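Local coordinates for protein DNA polymerase III subunit beta (Caulobacter crescentus, PDB 5WCE) that probably tethers DNA polymerases and other replication proteins to DNA as a ring-shaped sliding clamp, giving them processivity, at residues 136-141 and 195-200; 61-66 and 240-245; 147-152 and 343-348. All blocks are in the same frame, centred on the assembly; numbering follows the deposited sequence. Where two conformers were deposited one is given.

Interaction 1: 136-141 and 195-200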
loop_
_atom_site.group_PDB
_atom_site.type_symbol
_atom_site.label_atom_id
_atom_site.label_comp_id
_atom_site.label_asym_id
_atom_site.label_seq_id
_atom_site.Cartn_x
_atom_site.Cartn_y
_atom_site.Cartn_z
ATOM N N ILE A 136 -10.465 -34.390 -11.168
ATOM C CA ILE A 136 -9.345 -34.429 -12.088
ATOM C C ILE A 136 -8.146 -33.827 -11.346
ATOM O O ILE A 136 -8.140 -32.647 -11.043
ATOM C CB ILE A 136 -9.663 -33.577 -13.315
ATOM C CG1 ILE A 136 -10.878 -34.139 -14.054
ATOM C CG2 ILE A 136 -8.454 -33.485 -14.213
ATOM C CD1 ILE A 136 -11.549 -33.173 -14.999
ATOM N N ALA A 137 -7.117 -34.624 -11.074
ATOM C CA ALA A 137 -5.903 -34.141 -10.400
ATOM C C ALA A 137 -5.050 -33.356 -11.384
ATOM O O ALA A 137 -4.753 -33.841 -12.477
ATOM C CB ALA A 137 -5.102 -35.280 -9.814
ATOM N N VAL A 138 -4.757 -32.110 -11.008
ATOM C CA VAL A 138 -3.937 -31.209 -11.780
ATOM C C VAL A 138 -2.734 -30.830 -10.971
ATOM O O VAL A 138 -2.854 -30.343 -9.843
ATOM C CB VAL A 138 -4.695 -29.926 -12.228
ATOM C CG1 VAL A 138 -3.843 -29.122 -13.188
ATOM C CG2 VAL A 138 -6.037 -30.307 -12.857
ATOM N N ASP A 139 -1.555 -31.008 -11.558
ATOM C CA ASP A 139 -0.350 -30.522 -10.902
ATOM C C ASP A 139 -0.468 -29.040 -10.509
ATOM O O ASP A 139 -0.807 -28.171 -11.340
ATOM C CB ASP A 139 0.873 -30.758 -11.814
ATOM C CG ASP A 139 2.125 -30.309 -11.168
ATOM O OD1 ASP A 139 2.454 -29.099 -11.153
ATOM O OD2 ASP A 139 2.777 -31.170 -10.601
ATOM N N THR A 140 -0.168 -28.735 -9.259
ATOM C CA THR A 140 -0.431 -27.427 -8.697
ATOM C C THR A 140 0.397 -26.328 -9.338
ATOM O O THR A 140 -0.094 -25.227 -9.595
ATOM C CB THR A 140 -0.185 -27.419 -7.162
ATOM O OG1 THR A 140 -1.076 -28.353 -6.515
ATOM C CG2 THR A 140 -0.418 -26.063 -6.584
ATOM N N ASN A 141 1.674 -26.617 -9.524
ATOM C CA ASN A 141 2.577 -25.658 -10.182
ATOM C C ASN A 141 2.153 -25.388 -11.627
ATOM O O ASN A 141 2.181 -24.250 -12.053
ATOM C CB ASN A 141 4.020 -26.154 -10.098
ATOM C CG ASN A 141 4.616 -25.983 -8.684
ATOM O OD1 ASN A 141 4.251 -25.078 -7.896
ATOM N ND2 ASN A 141 5.561 -26.828 -8.390
ATOM N N PRO A 195 0.086 -30.008 -21.265
ATOM C CA PRO A 195 -0.493 -31.303 -21.635
ATOM C C PRO A 195 -1.692 -31.601 -20.739
ATOM O O PRO A 195 -1.619 -31.397 -19.532
ATOM C CB PRO A 195 0.646 -32.314 -21.399
ATOM C CG PRO A 195 1.903 -31.490 -21.371
ATOM C CD PRO A 195 1.505 -30.117 -20.887
ATOM N N ALA A 196 -2.784 -32.077 -21.336
ATOM C CA ALA A 196 -4.021 -32.281 -20.578
ATOM C C ALA A 196 -3.811 -33.377 -19.548
ATOM O O ALA A 196 -3.420 -34.485 -19.909
ATOM C CB ALA A 196 -5.174 -32.616 -21.507
ATOM N N PRO A 197 -4.042 -33.073 -18.251
ATOM C CA PRO A 197 -4.005 -34.126 -17.233
ATOM C C PRO A 197 -4.935 -35.273 -17.570
ATOM O O PRO A 197 -5.921 -35.100 -18.320
ATOM C CB PRO A 197 -4.494 -33.436 -15.951
ATOM C CG PRO A 197 -4.350 -31.995 -16.203
ATOM C CD PRO A 197 -4.434 -31.775 -17.692
ATOM N N GLU A 198 -4.619 -36.459 -17.066
ATOM C CA GLU A 198 -5.502 -37.600 -17.219
ATOM C C GLU A 198 -6.870 -37.238 -16.622
ATOM O O GLU A 198 -6.929 -36.743 -15.500
ATOM C CB GLU A 198 -4.893 -38.823 -16.530
ATOM C CG GLU A 198 -5.710 -40.081 -16.693
ATOM C CD GLU A 198 -5.080 -41.266 -15.993
ATOM O OE1 GLU A 198 -4.361 -42.023 -16.693
ATOM O OE2 GLU A 198 -5.340 -41.450 -14.764
ATOM N N GLY A 199 -7.932 -37.441 -17.408
ATOM C CA GLY A 199 -9.290 -37.087 -17.000
ATOM C C GLY A 199 -9.800 -35.712 -17.421
ATOM O O GLY A 199 -10.983 -35.435 -17.346
ATOM N N ALA A 200 -8.918 -34.835 -17.883
ATOM C CA ALA A 200 -9.324 -33.524 -18.313
ATOM C C ALA A 200 -9.733 -33.510 -19.740
ATOM O O ALA A 200 -10.337 -32.543 -20.167
ATOM C CB ALA A 200 -8.188 -32.549 -18.116
HETATM O O HOH W 1 -4.994 -36.320 -13.441
#
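Ile136 leans onto the turn made by Pro197 to Ala200 and reaches it with both branches. CG1 stands anti to the carbonyl carbon (chi1 -62°), which carries Ile136 CD1 out to the backbone of Gly199, 3.3 Å from Gly199 O. The other branch, CG2, fits in beside Ala200, with Ile136 CG2 and Ala200 CB 4.0 Å apart, and just touches Pro197, whose CB is 4.3 Å from Ile136 CG2. One side chain thus serves as the apolar floor beneath the turn.

Pro197 makes the second part of the contact. Pro197 CB rests 3.5 Å from Ala137 O, and Pro197 CG comes within 4.1 Å of Val138 CG2, the two side chains crossing at a slant. Gly199 meets Ile136 through its backbone alone, at a positive phi (94°), its carbonyl lying against the CG1 branch. The turn is closed from within by Ala200 N donating to Pro197 O at 3.0 Å.

No direct hydrogen bond joins the segments, but a water spans them, donating to Ala137 O at 2.7 Å and to Glu198 O at 2.9 Å.

In the central domain of the clamp, strand 136-139 is an outermost strand, within this chain, of an eight-stranded sheet, bonded through Ile136 and Val138 to strand 226-231, and it leads into helix 140-148. The turn follows strand 188-195 of the other large sheet, where Pro197 also packs on Leu179 of strand 176-184.

Interaction 2: 61-66 and 240-245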
loop_
_atom_site.group_PDB
_atom_site.type_symbol
_atom_site.label_atom_id
_atom_site.label_comp_id
_atom_site.label_asym_id
_atom_site.label_seq_id
_atom_site.Cartn_x
_atom_site.Cartn_y
_atom_site.Cartn_z
ATOM N N ILE A 61 -15.013 -23.412 1.409
ATOM C CA ILE A 61 -15.212 -24.269 2.606
ATOM C C ILE A 61 -13.846 -24.687 3.116
ATOM O O ILE A 61 -12.860 -24.792 2.325
ATOM C CB ILE A 61 -16.121 -25.495 2.313
ATOM C CG1 ILE A 61 -17.489 -25.041 1.759
ATOM C CG2 ILE A 61 -16.413 -26.334 3.559
ATOM C CD1 ILE A 61 -18.496 -26.159 1.546
ATOM N N ASP A 62 -13.742 -24.926 4.427
ATOM C CA ASP A 62 -12.529 -25.436 5.001
ATOM C C ASP A 62 -12.869 -26.168 6.276
ATOM O O ASP A 62 -14.033 -26.127 6.745
ATOM C CB ASP A 62 -11.500 -24.311 5.185
ATOM C CG ASP A 62 -10.026 -24.815 5.355
ATOM O OD1 ASP A 62 -9.701 -26.006 5.220
ATOM O OD2 ASP A 62 -9.178 -23.989 5.706
ATOM N N GLU A 63 -11.938 -26.967 6.758
ATOM C CA GLU A 63 -12.184 -27.755 7.959
ATOM C C GLU A 63 -10.950 -27.738 8.830
ATOM O O GLU A 63 -9.836 -27.658 8.334
ATOM C CB GLU A 63 -12.642 -29.179 7.644
ATOM C CG GLU A 63 -11.657 -30.009 6.872
ATOM C CD GLU A 63 -12.003 -31.498 6.781
ATOM O OE1 GLU A 63 -13.184 -31.908 6.958
ATOM O OE2 GLU A 63 -11.041 -32.275 6.597
ATOM N N GLY A 64 -11.164 -27.756 10.132
ATOM C CA GLY A 64 -10.072 -27.913 11.090
ATOM C C GLY A 64 -10.434 -28.917 12.157
ATOM O O GLY A 64 -11.611 -29.116 12.435
ATOM N N PHE A 65 -9.417 -29.530 12.774
ATOM C CA PHE A 65 -9.649 -30.448 13.901
ATOM C C PHE A 65 -10.056 -29.638 15.118
ATOM O O PHE A 65 -9.526 -28.527 15.320
ATOM C CB PHE A 65 -8.390 -31.231 14.198
ATOM C CG PHE A 65 -8.000 -32.168 13.088
ATOM C CD1 PHE A 65 -8.864 -33.218 12.712
ATOM C CD2 PHE A 65 -6.805 -31.992 12.423
ATOM C CE1 PHE A 65 -8.497 -34.086 11.678
ATOM C CE2 PHE A 65 -6.446 -32.852 11.374
ATOM C CZ PHE A 65 -7.302 -33.883 11.015
ATOM N N ALA A 66 -11.005 -30.173 15.877
ATOM C CA ALA A 66 -11.474 -29.536 17.102
ATOM C C ALA A 66 -12.011 -30.597 18.047
ATOM O O ALA A 66 -12.437 -31.680 17.608
ATOM C CB ALA A 66 -12.570 -28.548 16.801
ATOM N N PHE A 240 -8.381 -28.303 -2.486
ATOM C CA PHE A 240 -6.997 -28.096 -2.015
ATOM C C PHE A 240 -6.892 -28.759 -0.639
ATOM O O PHE A 240 -6.906 -28.035 0.410
ATOM C CB PHE A 240 -6.721 -26.615 -1.795
ATOM C CG PHE A 240 -7.250 -25.679 -2.867
ATOM C CD1 PHE A 240 -6.399 -25.277 -3.926
ATOM C CD2 PHE A 240 -8.511 -25.115 -2.780
ATOM C CE1 PHE A 240 -6.829 -24.384 -4.867
ATOM C CE2 PHE A 240 -8.960 -24.237 -3.740
ATOM C CZ PHE A 240 -8.120 -23.881 -4.799
ATOM N N GLY A 241 -6.916 -30.077 -0.594
ATOM C CA GLY A 241 -6.976 -30.814 0.678
ATOM C C GLY A 241 -8.232 -30.530 1.498
ATOM O O GLY A 241 -9.325 -30.820 1.067
ATOM N N ALA A 242 -8.084 -29.878 2.638
ATOM C CA ALA A 242 -9.232 -29.578 3.491
ATOM C C ALA A 242 -10.097 -28.412 2.962
ATOM O O ALA A 242 -11.284 -28.309 3.279
ATOM C CB ALA A 242 -8.745 -29.291 4.923
ATOM N N ALA A 243 -9.505 -27.519 2.189
ATOM C CA ALA A 243 -10.218 -26.399 1.672
ATOM C C ALA A 243 -10.777 -26.724 0.269
ATOM O O ALA A 243 -10.200 -27.574 -0.475
ATOM C CB ALA A 243 -9.319 -25.199 1.649
ATOM N N ALA A 244 -11.900 -26.094 -0.097
ATOM C CA ALA A 244 -12.491 -26.262 -1.474
ATOM C C ALA A 244 -13.170 -24.977 -1.907
ATOM O O ALA A 244 -13.709 -24.207 -1.074
ATOM C CB ALA A 244 -13.466 -27.415 -1.494
ATOM N N LEU A 245 -13.116 -24.660 -3.182
ATOM C CA LEU A 245 -13.758 -23.469 -3.708
ATOM C C LEU A 245 -14.702 -23.942 -4.803
ATOM O O LEU A 245 -14.254 -24.583 -5.763
ATOM C CB LEU A 245 -12.679 -22.541 -4.244
ATOM C CG LEU A 245 -13.002 -21.157 -4.773
ATOM C CD1 LEU A 245 -11.802 -20.660 -5.610
ATOM C CD2 LEU A 245 -14.184 -21.073 -5.661
#
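The carboxylate of Asp62 lies against the turn at Ala242 and Ala243. The methyl of Ala243 sits over one face of it, 3.8 Å from Asp62 CG to Ala243 CB, while the methyl of Ala242 approaches the OD1 end, with Asp62 OD1 and Ala242 CB 3.4 Å apart. Placing CG anti to the backbone N (chi1 -161°) brings the group here. OD1 takes a weak bond from the N of Glu63, and OD2 is held by His23 ND1, so both oxygens have partners that limit rotation. Glu63 lays its CG 3.6 Å from Ala242 CB and sends its own carboxylate on to a salt bridge with Arg48.

Beside these groups the backbones join as antiparallel strands. Ile61 and Ala244 form a hydrogen-bonded pair, Ile61 N to Ala244 O at 2.9 Å in the carbonyl plane and nearly straight (168°), and Ala244 N to Ile61 O with the donor tilted 29° from the plane of the Ile61 carbonyl. Ile61 O also receives a CA-H contact from Ala243. A type II' turn from Phe240 to Ala243 starts the second strand.

The pair splices strand 58-65 of the N-terminal domain to strand 243-248 of the central domain, making one eight-stranded sheet across the domain joint. Asp62 packs on Ala20 and Val24 of helix 14-25 in the N-terminal domain, and Leu245 packs on helix 210-220 of the central one.

Interaction 3: 147-152 and 343-348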
loop_
_atom_site.group_PDB
_atom_site.type_symbol
_atom_site.label_atom_id
_atom_site.label_comp_id
_atom_site.label_asym_id
_atom_site.label_seq_id
_atom_site.Cartn_x
_atom_site.Cartn_y
_atom_site.Cartn_z
ATOM N N ILE A 147 -2.602 -19.855 -14.671
ATOM C CA ILE A 147 -3.193 -18.655 -14.178
ATOM C C ILE A 147 -2.238 -17.447 -14.276
ATOM O O ILE A 147 -2.605 -16.381 -14.821
ATOM C CB ILE A 147 -3.733 -18.834 -12.719
ATOM C CG1 ILE A 147 -4.912 -19.798 -12.733
ATOM C CG2 ILE A 147 -4.143 -17.511 -12.123
ATOM C CD1 ILE A 147 -5.279 -20.342 -11.343
ATOM N N ASP A 148 -1.028 -17.605 -13.750
ATOM C CA ASP A 148 -0.098 -16.459 -13.708
ATOM C C ASP A 148 0.310 -15.938 -15.113
ATOM O O ASP A 148 0.510 -14.737 -15.289
ATOM C CB ASP A 148 1.137 -16.768 -12.881
ATOM C CG ASP A 148 0.852 -16.827 -11.348
ATOM O OD1 ASP A 148 -0.306 -16.572 -10.938
ATOM O OD2 ASP A 148 1.798 -17.196 -10.601
ATOM N N LYS A 149 0.393 -16.826 -16.081
ATOM C CA LYS A 149 0.652 -16.448 -17.481
ATOM C C LYS A 149 -0.469 -15.690 -18.172
ATOM O O LYS A 149 -0.231 -15.080 -19.207
ATOM C CB LYS A 149 1.017 -17.670 -18.308
ATOM C CG LYS A 149 2.274 -18.411 -17.880
ATOM C CD LYS A 149 3.539 -17.700 -18.338
ATOM C CE LYS A 149 4.739 -18.581 -18.107
ATOM N NZ LYS A 149 5.982 -17.783 -18.263
ATOM N N THR A 150 -1.705 -15.733 -17.653
ATOM C CA THR A 150 -2.865 -15.185 -18.373
ATOM C C THR A 150 -3.747 -14.194 -17.618
ATOM O O THR A 150 -4.445 -13.421 -18.236
ATOM C CB THR A 150 -3.793 -16.320 -18.832
ATOM O OG1 THR A 150 -4.248 -17.056 -17.678
ATOM C CG2 THR A 150 -3.052 -17.243 -19.784
ATOM N N ARG A 151 -3.745 -14.196 -16.288
ATOM C CA ARG A 151 -4.876 -13.555 -15.586
ATOM C C ARG A 151 -4.847 -12.023 -15.686
ATOM O O ARG A 151 -5.877 -11.384 -15.635
ATOM C CB ARG A 151 -4.936 -14.003 -14.131
ATOM C CG ARG A 151 -3.959 -13.360 -13.240
ATOM C CD ARG A 151 -3.962 -13.863 -11.816
ATOM N NE ARG A 151 -4.912 -13.188 -10.990
ATOM C CZ ARG A 151 -4.779 -12.992 -9.667
ATOM N NH1 ARG A 151 -3.712 -13.431 -8.981
ATOM N NH2 ARG A 151 -5.729 -12.338 -9.042
ATOM N N PHE A 152 -3.662 -11.468 -15.934
ATOM C CA PHE A 152 -3.503 -10.028 -16.144
ATOM C C PHE A 152 -4.351 -9.534 -17.299
ATOM O O PHE A 152 -4.753 -8.383 -17.309
ATOM C CB PHE A 152 -2.014 -9.673 -16.363
ATOM C CG PHE A 152 -1.503 -10.038 -17.745
ATOM C CD1 PHE A 152 -0.990 -11.304 -18.012
ATOM C CD2 PHE A 152 -1.611 -9.135 -18.803
ATOM C CE1 PHE A 152 -0.567 -11.668 -19.294
ATOM C CE2 PHE A 152 -1.184 -9.488 -20.083
ATOM C CZ PHE A 152 -0.643 -10.728 -20.319
ATOM N N GLN A 343 5.789 -11.230 -18.850
ATOM C CA GLN A 343 5.521 -12.670 -18.869
ATOM C C GLN A 343 6.602 -13.480 -19.515
ATOM O O GLN A 343 6.674 -14.662 -19.287
ATOM C CB GLN A 343 4.191 -12.962 -19.579
ATOM C CG GLN A 343 2.995 -12.396 -18.848
ATOM C CD GLN A 343 2.841 -13.004 -17.466
ATOM O OE1 GLN A 343 3.184 -14.175 -17.241
ATOM N NE2 GLN A 343 2.417 -12.189 -16.520
ATOM N N ILE A 344 7.463 -12.846 -20.282
ATOM C CA ILE A 344 8.461 -13.556 -21.048
ATOM C C ILE A 344 9.492 -14.113 -20.058
ATOM O O ILE A 344 9.987 -13.382 -19.197
ATOM C CB ILE A 344 9.109 -12.584 -22.065
ATOM C CG1 ILE A 344 8.063 -12.153 -23.119
ATOM C CG2 ILE A 344 10.347 -13.161 -22.699
ATOM C CD1 ILE A 344 7.420 -13.234 -23.944
ATOM N N ALA A 345 9.806 -15.407 -20.189
ATOM C CA ALA A 345 10.557 -16.142 -19.147
ATOM C C ALA A 345 12.075 -16.115 -19.350
ATOM O O ALA A 345 12.807 -16.517 -18.454
ATOM C CB ALA A 345 10.060 -17.592 -19.090
ATOM N N GLY A 346 12.550 -15.756 -20.552
ATOM C CA GLY A 346 13.980 -15.756 -20.846
ATOM C C GLY A 346 14.460 -14.432 -21.393
ATOM O O GLY A 346 13.717 -13.480 -21.397
ATOM N N PRO A 347 15.665 -14.410 -21.972
ATOM C CA PRO A 347 16.192 -13.108 -22.375
ATOM C C PRO A 347 15.590 -12.528 -23.662
ATOM O O PRO A 347 15.621 -11.321 -23.812
ATOM C CB PRO A 347 17.693 -13.357 -22.532
ATOM C CG PRO A 347 17.805 -14.817 -22.804
ATOM C CD PRO A 347 16.702 -15.450 -21.983
ATOM N N GLN A 348 15.106 -13.357 -24.578
ATOM C CA GLN A 348 14.511 -12.836 -25.808
ATOM C C GLN A 348 12.996 -12.878 -25.866
ATOM O O GLN A 348 12.352 -13.715 -25.259
ATOM C CB GLN A 348 15.029 -13.565 -27.038
ATOM C CG GLN A 348 16.528 -13.737 -27.069
ATOM C CD GLN A 348 17.100 -13.627 -28.462
ATOM O OE1 GLN A 348 17.104 -14.614 -29.247
ATOM N NE2 GLN A 348 17.620 -12.420 -28.780
HETATM O O HOH W 2 6.214 -16.702 -20.995
HETATM O O HOH W 3 6.247 -15.762 -16.470
#
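Gln343 folds its side chain against Lys149 and Phe152, a surface contact between the central and C-terminal domains, two of the three DNA-clamp domains of the chain.

The packing comes first. The side chains of Gln343 and Phe152 run past each other in opposite directions, with the amide and ring planes only 3° apart. Gln343 CG meets the ring obliquely, 3.7 Å from Phe152 CE1. A bend at chi2 (-62°) turns the amide back over the chain at Asp148 and Lys149, where Gln343 OE1 stands 3.4 Å from Lys149 CA. Tyr372 of strand 370-374 packs on both Phe152 and Gln343, while the carboxylate of Asp148 is engaged elsewhere, by Arg217.

The polar part is largely water-mediated. Lys149 slides alongside Gln343 in the opposite sense and, bent at its own chi2, brings its ammonium group to the backbone carbonyl. The direct bond from Lys149 NZ to Gln343 O is weak, at 3.4 Å. Two waters bridge the same pair of atoms, each accepting from NZ and donating to the carbonyl: one lies 2.9 Å from Lys149 NZ and 2.7 Å from Gln343 O, the other 2.7 Å from Lys149 NZ and 3.1 Å from Gln343 O.

How the interactions relate
Interactions 1 and 2 are partly buried, whereas interaction 3 lies at the surface, and their chemistry differs. Interaction 2 is strand pairing with direct backbone bonds; interaction 1 is apolar packing under a turn with one bridging water; interaction 3 combines side-chain packing with a carbonyl reached mainly through waters. Interaction 1 stays within the central domain, while the other two tie that domain to its neighbours, the N-terminal one by 61-66 with 240-245 and the C-terminal one by 147-152 with 343-348. Interactions 1 and 2 share an eight-stranded sheet, and helix 140-148 links interactions 1 and 3. Interactions 2 and 3, centres 31 Å apart, lie on opposite sides of the chain's centre.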